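PDB 1OQ1: protein yesU from Bacillus subtilis, which is of unknown function but has a galectin-like beta-sandwich fold of the concanavalin clan, which makes a carbohydrate-related role possible but unproven. Local coordinates for residues Leu42-Asp47 with Phe202-Pro207; Glu57-Gly62 with Phe215-Ala220; Ser70-Pro75 with Lys209-Asp214. All blocks are in the same frame, centred on the assembly; numbering follows the deposited sequence.

Contact 1 of 3, residues Leu42-Asp47 with Phe202-Pro207; sequences LSHVQD and FRQMAP. With ACY (acetic acid), chain E.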
loop_
_atom_site.group_PDB
_atom_site.type_symbol
_atom_site.label_atom_id
_atom_site.label_comp_id
_atom_site.label_asym_id
_atom_site.label_seq_id
_atom_site.Cartn_x
_atom_site.Cartn_y
_atom_site.Cartn_z
ATOM N N LEU A 42 1.396 -2.377 13.739
ATOM C CA LEU A 42 0.505 -1.240 13.534
ATOM C C LEU A 42 -0.891 -1.587 14.042
ATOM O O LEU A 42 -1.471 -2.604 13.651
ATOM C CB LEU A 42 0.434 -0.853 12.048
ATOM C CG LEU A 42 1.682 -0.200 11.442
ATOM C CD1 LEU A 42 1.415 0.149 9.980
ATOM C CD2 LEU A 42 2.047 1.055 12.227
ATOM N N SER A 43 -1.412 -0.751 14.937
ATOM C CA SER A 43 -2.751 -0.943 15.501
ATOM C C SER A 43 -3.461 0.406 15.529
ATOM O O SER A 43 -2.982 1.366 14.928
ATOM C CB SER A 43 -2.672 -1.541 16.913
ATOM O OG SER A 43 -1.890 -0.735 17.770
ATOM N N HIS A 44 -4.586 0.492 16.235
ATOM C CA HIS A 44 -5.353 1.736 16.267
ATOM C C HIS A 44 -5.719 2.194 17.677
ATOM O O HIS A 44 -5.936 1.373 18.568
ATOM C CB HIS A 44 -6.617 1.547 15.428
ATOM C CG HIS A 44 -6.341 1.097 14.025
ATOM N ND1 HIS A 44 -6.323 1.967 12.954
ATOM C CD2 HIS A 44 -6.040 -0.124 13.521
ATOM C CE1 HIS A 44 -6.023 1.300 11.852
ATOM N NE2 HIS A 44 -5.846 0.029 12.169
ATOM N N VAL A 45 -5.790 3.508 17.877
ATOM C CA VAL A 45 -6.126 4.041 19.192
ATOM C C VAL A 45 -7.621 3.913 19.489
ATOM O O VAL A 45 -8.023 3.898 20.653
ATOM C CB VAL A 45 -5.683 5.524 19.335
ATOM C CG1 VAL A 45 -4.168 5.626 19.168
ATOM C CG2 VAL A 45 -6.396 6.397 18.314
ATOM N N GLN A 46 -8.430 3.815 18.436
ATOM C CA GLN A 46 -9.886 3.665 18.550
ATOM C C GLN A 46 -10.429 2.758 17.443
ATOM O O GLN A 46 -9.767 2.546 16.432
ATOM C CB GLN A 46 -10.582 5.023 18.464
ATOM C CG GLN A 46 -10.385 5.900 19.674
ATOM C CD GLN A 46 -11.365 7.051 19.702
ATOM O OE1 GLN A 46 -12.550 6.872 19.425
ATOM N NE2 GLN A 46 -10.882 8.235 20.048
ATOM N N ASP A 47 -11.645 2.250 17.630
ATOM C CA ASP A 47 -12.260 1.346 16.658
ATOM C C ASP A 47 -12.445 1.872 15.237
ATOM O O ASP A 47 -12.552 1.084 14.298
ATOM C CB ASP A 47 -13.598 0.831 17.196
ATOM C CG ASP A 47 -13.428 -0.337 18.149
ATOM O OD1 ASP A 47 -14.433 -0.773 18.752
ATOM O OD2 ASP A 47 -12.287 -0.825 18.290
ATOM N N PHE A 202 1.248 3.158 3.935
ATOM C CA PHE A 202 0.561 2.003 4.491
ATOM C C PHE A 202 -0.705 2.415 5.222
ATOM O O PHE A 202 -0.641 3.103 6.242
ATOM C CB PHE A 202 1.493 1.276 5.463
ATOM C CG PHE A 202 2.671 0.632 4.799
ATOM C CD1 PHE A 202 2.659 -0.730 4.499
ATOM C CD2 PHE A 202 3.774 1.392 4.422
ATOM C CE1 PHE A 202 3.727 -1.323 3.834
ATOM C CE2 PHE A 202 4.851 0.806 3.755
ATOM C CZ PHE A 202 4.824 -0.553 3.461
ATOM N N ARG A 203 -1.855 1.997 4.703
ATOM C CA ARG A 203 -3.124 2.326 5.342
ATOM C C ARG A 203 -3.760 1.129 6.023
ATOM O O ARG A 203 -3.594 -0.012 5.596
ATOM C CB ARG A 203 -4.121 2.889 4.322
ATOM C CG ARG A 203 -5.549 3.051 4.870
ATOM C CD ARG A 203 -6.464 3.686 3.832
ATOM N NE ARG A 203 -7.812 3.977 4.327
ATOM C CZ ARG A 203 -8.081 4.862 5.285
ATOM N NH1 ARG A 203 -7.099 5.536 5.864
ATOM N NH2 ARG A 203 -9.336 5.102 5.641
ATOM N N GLN A 204 -4.485 1.396 7.101
ATOM C CA GLN A 204 -5.206 0.355 7.807
ATOM C C GLN A 204 -6.524 0.932 8.271
ATOM O O GLN A 204 -6.602 2.112 8.619
ATOM C CB GLN A 204 -4.449 -0.142 9.043
ATOM C CG GLN A 204 -3.194 -0.942 8.760
ATOM C CD GLN A 204 -2.695 -1.684 9.994
ATOM O OE1 GLN A 204 -3.222 -1.511 11.100
ATOM N NE2 GLN A 204 -1.676 -2.512 9.811
HETATM N N MSE A 205 -7.560 0.105 8.241
HETATM C CA MSE A 205 -8.860 0.511 8.743
HETATM C C MSE A 205 -8.911 -0.162 10.105
HETATM O O MSE A 205 -8.649 -1.362 10.212
HETATM C CB MSE A 205 -9.995 -0.020 7.866
HETATM C CG MSE A 205 -10.208 0.745 6.576
HETATM SE SE MSE A 205 -11.883 0.247 5.743
HETATM C CE MSE A 205 -13.073 1.431 6.721
ATOM N N ALA A 206 -9.206 0.610 11.144
ATOM C CA ALA A 206 -9.289 0.059 12.491
ATOM C C ALA A 206 -10.416 -0.964 12.497
ATOM O O ALA A 206 -11.364 -0.843 11.719
ATOM C CB ALA A 206 -9.582 1.168 13.489
ATOM N N PRO A 207 -10.361 -1.959 13.402
ATOM C CA PRO A 207 -9.339 -2.215 14.424
ATOM C C PRO A 207 -8.226 -3.181 14.012
ATOM O O PRO A 207 -7.732 -3.967 14.829
ATOM C CB PRO A 207 -10.161 -2.767 15.572
ATOM C CG PRO A 207 -11.120 -3.645 14.849
ATOM C CD PRO A 207 -11.548 -2.797 13.648
HETATM C C ACY E . -11.288 3.023 3.831
HETATM O O ACY E . -10.187 2.503 3.343
HETATM O OXT ACY E . -11.398 3.853 4.799
HETATM C CH3 ACY E . -12.552 2.549 3.133
HETATM O O HOH W 1 -6.079 -1.934 16.595
#
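The imidazole of His44 lies across Ala206, whose CB sits 3.5 Å from the ring centroid and 24° off its normal, a CH-pi contact over one face. The pair is an example of two sheets of a galectin-like beta sandwich meeting through side chains: strand 40-44 belongs to one sheet and strand 199-205 to the other, and the axes of the short segments 42-44 and 202-205 approach to 8.2 Å at 40°. His44 holds CG anti to its carbonyl carbon (chi1 -55°), which swings the ring across the gap toward Ala206 and the aliphatic start of Gln204. A hydrogen bond from ND1 to the Ala49 carbonyl helps fix the rotation of the ring, and Phe51 meets it as well. Further in, Leu42 lays its CB against the side chain of Gln204, which is buried in the interior.

Past the strand ends, the 42-47 chain turns around Ala206. Ala206 CB is packed tightly, 3.1 Å from Asp47 O and with Gln46 O close by. Pro207, preceded by a cis peptide, lies beside Asp47. A water joins the two backbones, accepting from His44 N at 2.9 Å and giving a weak bond to Pro207 O.

Arg203 points away from this interface, its chain extended to the guanidinium. An acetate, probably from the crystallisation liquor, takes two nearly straight bonds at the guanidinium edge: Arg203 NE reaches acetate O at 3.0 Å and Arg203 NH2 reaches OXT at 2.6 Å, while Met205 SE stands 3.4 Å from the acetate carboxyl carbon.

Contact 2 of 3, residues Glu57-Gly62 with Phe215-Ala220; sequences ETFPDG and FAVHQA
The connection that carries the chain from one sheet of the beta sandwich to the other brings Phe59 and Gly62 against Val217 and Ala220 of strand 209-222. It illustrates how such a loop can be held at two points of different character, one apolar and one polar. At the first, Phe59 keeps CG anti to its carbonyl carbon (chi1 -62°), turning the ring inward. Val217 places the CG2 branch over one ring face, offset toward the rim, with CG2 3.6 Å from Phe59 CE2, a CH-pi contact. The carbonyl carbon of Glu57 lies over the opposite face, also near the rim, so the aromatic is clasped between its own loop and the strand.

At the second point, Ala220 N donates to Gly62 O at 2.9 Å, with an N-H...O angle of 164°. The bond is straight at the hydrogen, yet the donor stands well above the carbonyl plane instead of meeting a lone pair. Gly62 has a positive phi of 71°, a conformation that favours glycine, and Ala220 CB lies 3.5 Å from Gly62 C. Just before it, Asp61 OD1 accepts from Gly62 N at 2.7 Å, on the anti side of the carboxylate and out of its plane. That same oxygen also takes the Lys169 backbone N-H and a salt bridge from Lys167, so that three nitrogens converge on it. Pro60 CG touches the amide of Gln219 crosswise, 4.1 Å from NE2.

Around this loop, Tyr12 of strand 5-14 meets Phe59 edge-to-face, the Phe59 side chain touches Ile200 of strand 199-205, and Ile63 and Ile64 of strand 63-73 pack on Val217 and Ala220.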
loop_
_atom_site.group_PDB
_atom_site.type_symbol
_atom_site.label_atom_id
_atom_site.label_comp_id
_atom_site.label_asym_id
_atom_site.label_seq_id
_atom_site.Cartn_x
_atom_site.Cartn_y
_atom_site.Cartn_z
ATOM N N GLU A 57 10.213 9.096 1.508
ATOM C CA GLU A 57 10.939 9.088 0.238
ATOM C C GLU A 57 10.092 9.090 -1.025
ATOM O O GLU A 57 9.086 8.392 -1.113
ATOM C CB GLU A 57 11.868 7.872 0.184
ATOM C CG GLU A 57 12.782 7.748 1.381
ATOM C CD GLU A 57 13.798 8.863 1.442
ATOM O OE1 GLU A 57 14.268 9.177 2.556
ATOM O OE2 GLU A 57 14.132 9.419 0.372
ATOM N N THR A 58 10.504 9.884 -2.007
ATOM C CA THR A 58 9.805 9.909 -3.282
ATOM C C THR A 58 10.475 8.830 -4.120
ATOM O O THR A 58 11.691 8.871 -4.339
ATOM C CB THR A 58 9.966 11.254 -4.020
ATOM O OG1 THR A 58 9.321 12.294 -3.277
ATOM C CG2 THR A 58 9.342 11.172 -5.410
ATOM N N PHE A 59 9.700 7.850 -4.567
ATOM C CA PHE A 59 10.264 6.794 -5.392
ATOM C C PHE A 59 9.967 7.047 -6.860
ATOM O O PHE A 59 8.955 7.651 -7.208
ATOM C CB PHE A 59 9.711 5.433 -4.962
ATOM C CG PHE A 59 10.060 5.065 -3.549
ATOM C CD1 PHE A 59 9.126 5.199 -2.528
ATOM C CD2 PHE A 59 11.342 4.623 -3.233
ATOM C CE1 PHE A 59 9.459 4.898 -1.210
ATOM C CE2 PHE A 59 11.686 4.321 -1.919
ATOM C CZ PHE A 59 10.740 4.459 -0.904
ATOM N N PRO A 60 10.865 6.605 -7.745
ATOM C CA PRO A 60 10.660 6.803 -9.179
ATOM C C PRO A 60 9.679 5.780 -9.740
ATOM O O PRO A 60 9.215 4.884 -9.028
ATOM C CB PRO A 60 12.058 6.613 -9.746
ATOM C CG PRO A 60 12.594 5.511 -8.868
ATOM C CD PRO A 60 12.172 5.972 -7.484
ATOM N N ASP A 61 9.353 5.932 -11.017
ATOM C CA ASP A 61 8.470 4.992 -11.687
ATOM C C ASP A 61 9.386 3.815 -12.033
ATOM O O ASP A 61 10.608 3.941 -11.944
ATOM C CB ASP A 61 7.919 5.626 -12.964
ATOM C CG ASP A 61 6.722 4.884 -13.522
ATOM O OD1 ASP A 61 6.403 3.777 -13.029
ATOM O OD2 ASP A 61 6.103 5.419 -14.465
ATOM N N GLY A 62 8.809 2.683 -12.422
ATOM C CA GLY A 62 9.618 1.530 -12.787
ATOM C C GLY A 62 10.301 0.894 -11.594
ATOM O O GLY A 62 11.529 0.821 -11.527
ATOM N N PHE A 215 10.743 -3.791 4.270
ATOM C CA PHE A 215 10.132 -3.025 3.193
ATOM C C PHE A 215 11.255 -2.572 2.253
ATOM O O PHE A 215 12.169 -1.856 2.667
ATOM C CB PHE A 215 9.398 -1.829 3.807
ATOM C CG PHE A 215 8.960 -0.787 2.816
ATOM C CD1 PHE A 215 8.313 -1.143 1.638
ATOM C CD2 PHE A 215 9.152 0.562 3.094
ATOM C CE1 PHE A 215 7.862 -0.171 0.749
ATOM C CE2 PHE A 215 8.707 1.547 2.213
ATOM C CZ PHE A 215 8.058 1.177 1.034
ATOM N N ALA A 216 11.193 -2.992 0.993
ATOM C CA ALA A 216 12.242 -2.625 0.042
ATOM C C ALA A 216 11.705 -2.211 -1.318
ATOM O O ALA A 216 10.612 -2.613 -1.712
ATOM C CB ALA A 216 13.210 -3.787 -0.122
ATOM N N VAL A 217 12.493 -1.403 -2.024
ATOM C CA VAL A 217 12.143 -0.930 -3.359
ATOM C C VAL A 217 13.349 -1.140 -4.279
ATOM O O VAL A 217 14.442 -0.641 -4.007
ATOM C CB VAL A 217 11.778 0.582 -3.355
ATOM C CG1 VAL A 217 11.361 1.025 -4.752
ATOM C CG2 VAL A 217 10.659 0.849 -2.365
ATOM N N HIS A 218 13.147 -1.891 -5.356
ATOM C CA HIS A 218 14.205 -2.157 -6.327
ATOM C C HIS A 218 13.779 -1.626 -7.691
ATOM O O HIS A 218 12.593 -1.409 -7.941
ATOM C CB HIS A 218 14.458 -3.666 -6.457
ATOM C CG HIS A 218 15.104 -4.289 -5.257
ATOM N ND1 HIS A 218 16.447 -4.601 -5.209
ATOM C CD2 HIS A 218 14.586 -4.675 -4.067
ATOM C CE1 HIS A 218 16.727 -5.155 -4.042
ATOM N NE2 HIS A 218 15.616 -5.211 -3.331
ATOM N N GLN A 219 14.752 -1.416 -8.572
ATOM C CA GLN A 219 14.463 -0.953 -9.924
ATOM C C GLN A 219 13.758 -2.109 -10.627
ATOM O O GLN A 219 14.112 -3.268 -10.414
ATOM C CB GLN A 219 15.762 -0.644 -10.672
ATOM C CG GLN A 219 16.416 0.679 -10.333
ATOM C CD GLN A 219 15.693 1.854 -10.959
ATOM O OE1 GLN A 219 15.336 1.818 -12.138
ATOM N NE2 GLN A 219 15.483 2.907 -10.178
ATOM N N ALA A 220 12.758 -1.807 -11.449
ATOM C CA ALA A 220 12.052 -2.859 -12.176
ATOM C C ALA A 220 12.745 -3.072 -13.517
ATOM O O ALA A 220 12.907 -2.131 -14.293
ATOM C CB ALA A 220 10.592 -2.468 -12.400
HETATM O O HOH W 2 13.385 3.394 -12.123
#

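Contact 3 of 3, residues Ser70-Pro75 with Lys209-Asp214; sequences SPIEQP and KAVYRD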
loop_
_atom_site.group_PDB
_atom_site.type_symbol
_atom_site.label_atom_id
_atom_site.label_comp_id
_atom_site.label_asym_id
_atom_site.label_seq_id
_atom_site.Cartn_x
_atom_site.Cartn_y
_atom_site.Cartn_z
ATOM N N SER A 70 2.035 -9.689 8.069
ATOM C CA SER A 70 1.441 -10.666 8.983
ATOM C C SER A 70 0.131 -10.132 9.564
ATOM O O SER A 70 0.139 -9.168 10.332
ATOM C CB SER A 70 2.391 -10.965 10.144
ATOM O OG SER A 70 3.644 -11.422 9.688
ATOM N N PRO A 71 -1.011 -10.733 9.188
ATOM C CA PRO A 71 -2.300 -10.274 9.720
ATOM C C PRO A 71 -2.432 -10.882 11.116
ATOM O O PRO A 71 -2.440 -12.103 11.264
ATOM C CB PRO A 71 -3.302 -10.845 8.724
ATOM C CG PRO A 71 -2.665 -12.144 8.336
ATOM C CD PRO A 71 -1.203 -11.777 8.165
ATOM N N ILE A 72 -2.537 -10.031 12.132
ATOM C CA ILE A 72 -2.609 -10.502 13.511
ATOM C C ILE A 72 -4.006 -10.536 14.113
ATOM O O ILE A 72 -4.347 -11.479 14.830
ATOM C CB ILE A 72 -1.711 -9.631 14.420
ATOM C CG1 ILE A 72 -0.280 -9.629 13.876
ATOM C CG2 ILE A 72 -1.737 -10.158 15.859
ATOM C CD1 ILE A 72 0.330 -11.016 13.728
ATOM N N GLU A 73 -4.812 -9.520 13.821
ATOM C CA GLU A 73 -6.160 -9.449 14.371
ATOM C C GLU A 73 -7.127 -8.705 13.453
ATOM O O GLU A 73 -6.786 -7.664 12.890
ATOM C CB GLU A 73 -6.093 -8.750 15.733
ATOM C CG GLU A 73 -7.234 -9.046 16.680
ATOM C CD GLU A 73 -7.000 -8.433 18.053
ATOM O OE1 GLU A 73 -7.022 -7.190 18.167
ATOM O OE2 GLU A 73 -6.782 -9.196 19.016
ATOM N N GLN A 74 -8.332 -9.249 13.298
ATOM C CA GLN A 74 -9.372 -8.630 12.473
ATOM C C GLN A 74 -10.560 -8.399 13.412
ATOM O O GLN A 74 -10.523 -8.834 14.563
ATOM C CB GLN A 74 -9.772 -9.568 11.325
ATOM C CG GLN A 74 -10.511 -10.822 11.773
ATOM C CD GLN A 74 -10.864 -11.754 10.625
ATOM O OE1 GLN A 74 -11.810 -12.536 10.718
ATOM N NE2 GLN A 74 -10.098 -11.687 9.541
ATOM N N PRO A 75 -11.612 -7.692 12.958
ATOM C CA PRO A 75 -11.846 -7.062 11.654
ATOM C C PRO A 75 -10.825 -5.978 11.332
ATOM O O PRO A 75 -10.184 -5.420 12.226
ATOM C CB PRO A 75 -13.250 -6.471 11.797
ATOM C CG PRO A 75 -13.902 -7.363 12.794
ATOM C CD PRO A 75 -12.808 -7.560 13.811
ATOM N N LYS A 209 -4.916 -5.160 13.201
ATOM C CA LYS A 209 -3.642 -5.299 13.893
ATOM C C LYS A 209 -2.790 -6.141 12.949
ATOM O O LYS A 209 -3.172 -7.253 12.588
ATOM C CB LYS A 209 -3.805 -5.989 15.247
ATOM C CG LYS A 209 -4.465 -5.097 16.288
ATOM C CD LYS A 209 -4.250 -5.614 17.698
ATOM C CE LYS A 209 -4.825 -4.640 18.717
ATOM N NZ LYS A 209 -4.579 -5.101 20.113
ATOM N N ALA A 210 -1.654 -5.591 12.529
ATOM C CA ALA A 210 -0.768 -6.292 11.602
ATOM C C ALA A 210 0.700 -5.990 11.868
ATOM O O ALA A 210 1.038 -4.995 12.509
ATOM C CB ALA A 210 -1.119 -5.909 10.164
ATOM N N VAL A 211 1.569 -6.858 11.363
ATOM C CA VAL A 211 3.007 -6.693 11.527
ATOM C C VAL A 211 3.658 -6.605 10.155
ATOM O O VAL A 211 3.322 -7.372 9.248
ATOM C CB VAL A 211 3.616 -7.879 12.305
ATOM C CG1 VAL A 211 5.128 -7.731 12.394
ATOM C CG2 VAL A 211 3.008 -7.945 13.701
ATOM N N TYR A 212 4.582 -5.659 10.009
ATOM C CA TYR A 212 5.286 -5.456 8.749
ATOM C C TYR A 212 6.796 -5.539 8.962
ATOM O O TYR A 212 7.311 -5.125 10.002
ATOM C CB TYR A 212 4.941 -4.085 8.158
ATOM C CG TYR A 212 3.459 -3.822 7.987
ATOM C CD1 TYR A 212 2.656 -3.509 9.081
ATOM C CD2 TYR A 212 2.861 -3.892 6.729
ATOM C CE1 TYR A 212 1.288 -3.270 8.928
ATOM C CE2 TYR A 212 1.493 -3.655 6.565
ATOM C CZ TYR A 212 0.717 -3.346 7.668
ATOM O OH TYR A 212 -0.629 -3.119 7.514
ATOM N N ARG A 213 7.500 -6.058 7.961
ATOM C CA ARG A 213 8.952 -6.196 8.026
ATOM C C ARG A 213 9.593 -6.114 6.643
ATOM O O ARG A 213 8.937 -6.345 5.633
ATOM C CB ARG A 213 9.318 -7.545 8.641
ATOM C CG ARG A 213 9.428 -7.566 10.145
ATOM C CD ARG A 213 10.882 -7.479 10.549
ATOM N NE ARG A 213 11.154 -8.259 11.751
ATOM C CZ ARG A 213 12.372 -8.596 12.158
ATOM N NH1 ARG A 213 13.433 -8.221 11.454
ATOM N NH2 ARG A 213 12.530 -9.309 13.268
ATOM N N ASP A 214 10.879 -5.783 6.624
ATOM C CA ASP A 214 11.682 -5.705 5.402
ATOM C C ASP A 214 11.021 -5.084 4.178
ATOM O O ASP A 214 10.785 -5.762 3.174
ATOM C CB ASP A 214 12.198 -7.102 5.035
ATOM C CG ASP A 214 12.939 -7.770 6.182
ATOM O OD1 ASP A 214 13.604 -7.056 6.962
ATOM O OD2 ASP A 214 12.865 -9.012 6.296
HETATM O O HOH W 3 5.343 -9.494 8.765
#
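Lys209 runs alongside Glu73 for almost its whole length, in a pair of antiparallel strands inside one sheet of the beta sandwich, broken by a classic beta bulge near the end of strand 63-73. Lys209 CB rests 3.6 Å from Glu73 CB. With CG anti to the carbonyl carbon (chi1 -73°) and the chain extended beyond it, CG begins to approach the carboxylate, Lys209 CD comes to 3.2 Å from Glu73 OE1, and CE follows the same oxygen. Lys209 NZ runs on past that oxygen, leaving a long salt bridge of 3.8 Å to Glu73 OE1. The two side chains point the same way, and much of the contact is therefore between methylenes and a carboxylate oxygen.

The backbone at their root forms the bulge. Lys209 O is gripped by two donors, Ile72 N at 2.9 Å and Glu73 N at 3.1 Å, both tilted 22° from the carbonyl plane and approaching from the same face. Two residues of one strand thus stand opposite one of the other, and Lys209 N answers by donating to Glu73 O. The extra residue, Ile72, turns its side chain toward the partner strand, where CG1 meets Val211 CG2 at 3.7 Å.

Before the bulge the pairing is regular. Pro71 faces Ala210 in a non-hydrogen-bonded pair, a position where its lack of an N-H costs this pairing nothing. On the other edge of strand 209-222, Ala210 bonds through its backbone to Leu42 of strand 40-44. Ser70 and Val211 exchange both backbone bonds as a hydrogen-bonded pair, and Val211 O also accepts from a water, at 3.0 Å, that lies 2.7 Å from Ser70 OG.

In the fold
From the N terminus the chain lays down 42-47, 57-62 and 70-75 within thirty-odd residues, and their partners wait until 202-220. Contact 1 closes a long loop between 42-47 and 202-207. It crosses both others, since 57-62 and 70-75 fall within that loop while their partners come after it. Contact 3, 70-75 with 209-214, lies wholly within the span of contact 2. Strand 209-222 serves both, pairing with strand 63-73 in contact 3 and holding the preceding inter-sheet loop in contact 2. Contacts 1 and 3 meet where strand 40-44 pairs with strand 209-222, and the side chains of Gln204 and Tyr212 come together. Phe202 packs on Phe215 between contacts 1 and 2, linking the two sheets.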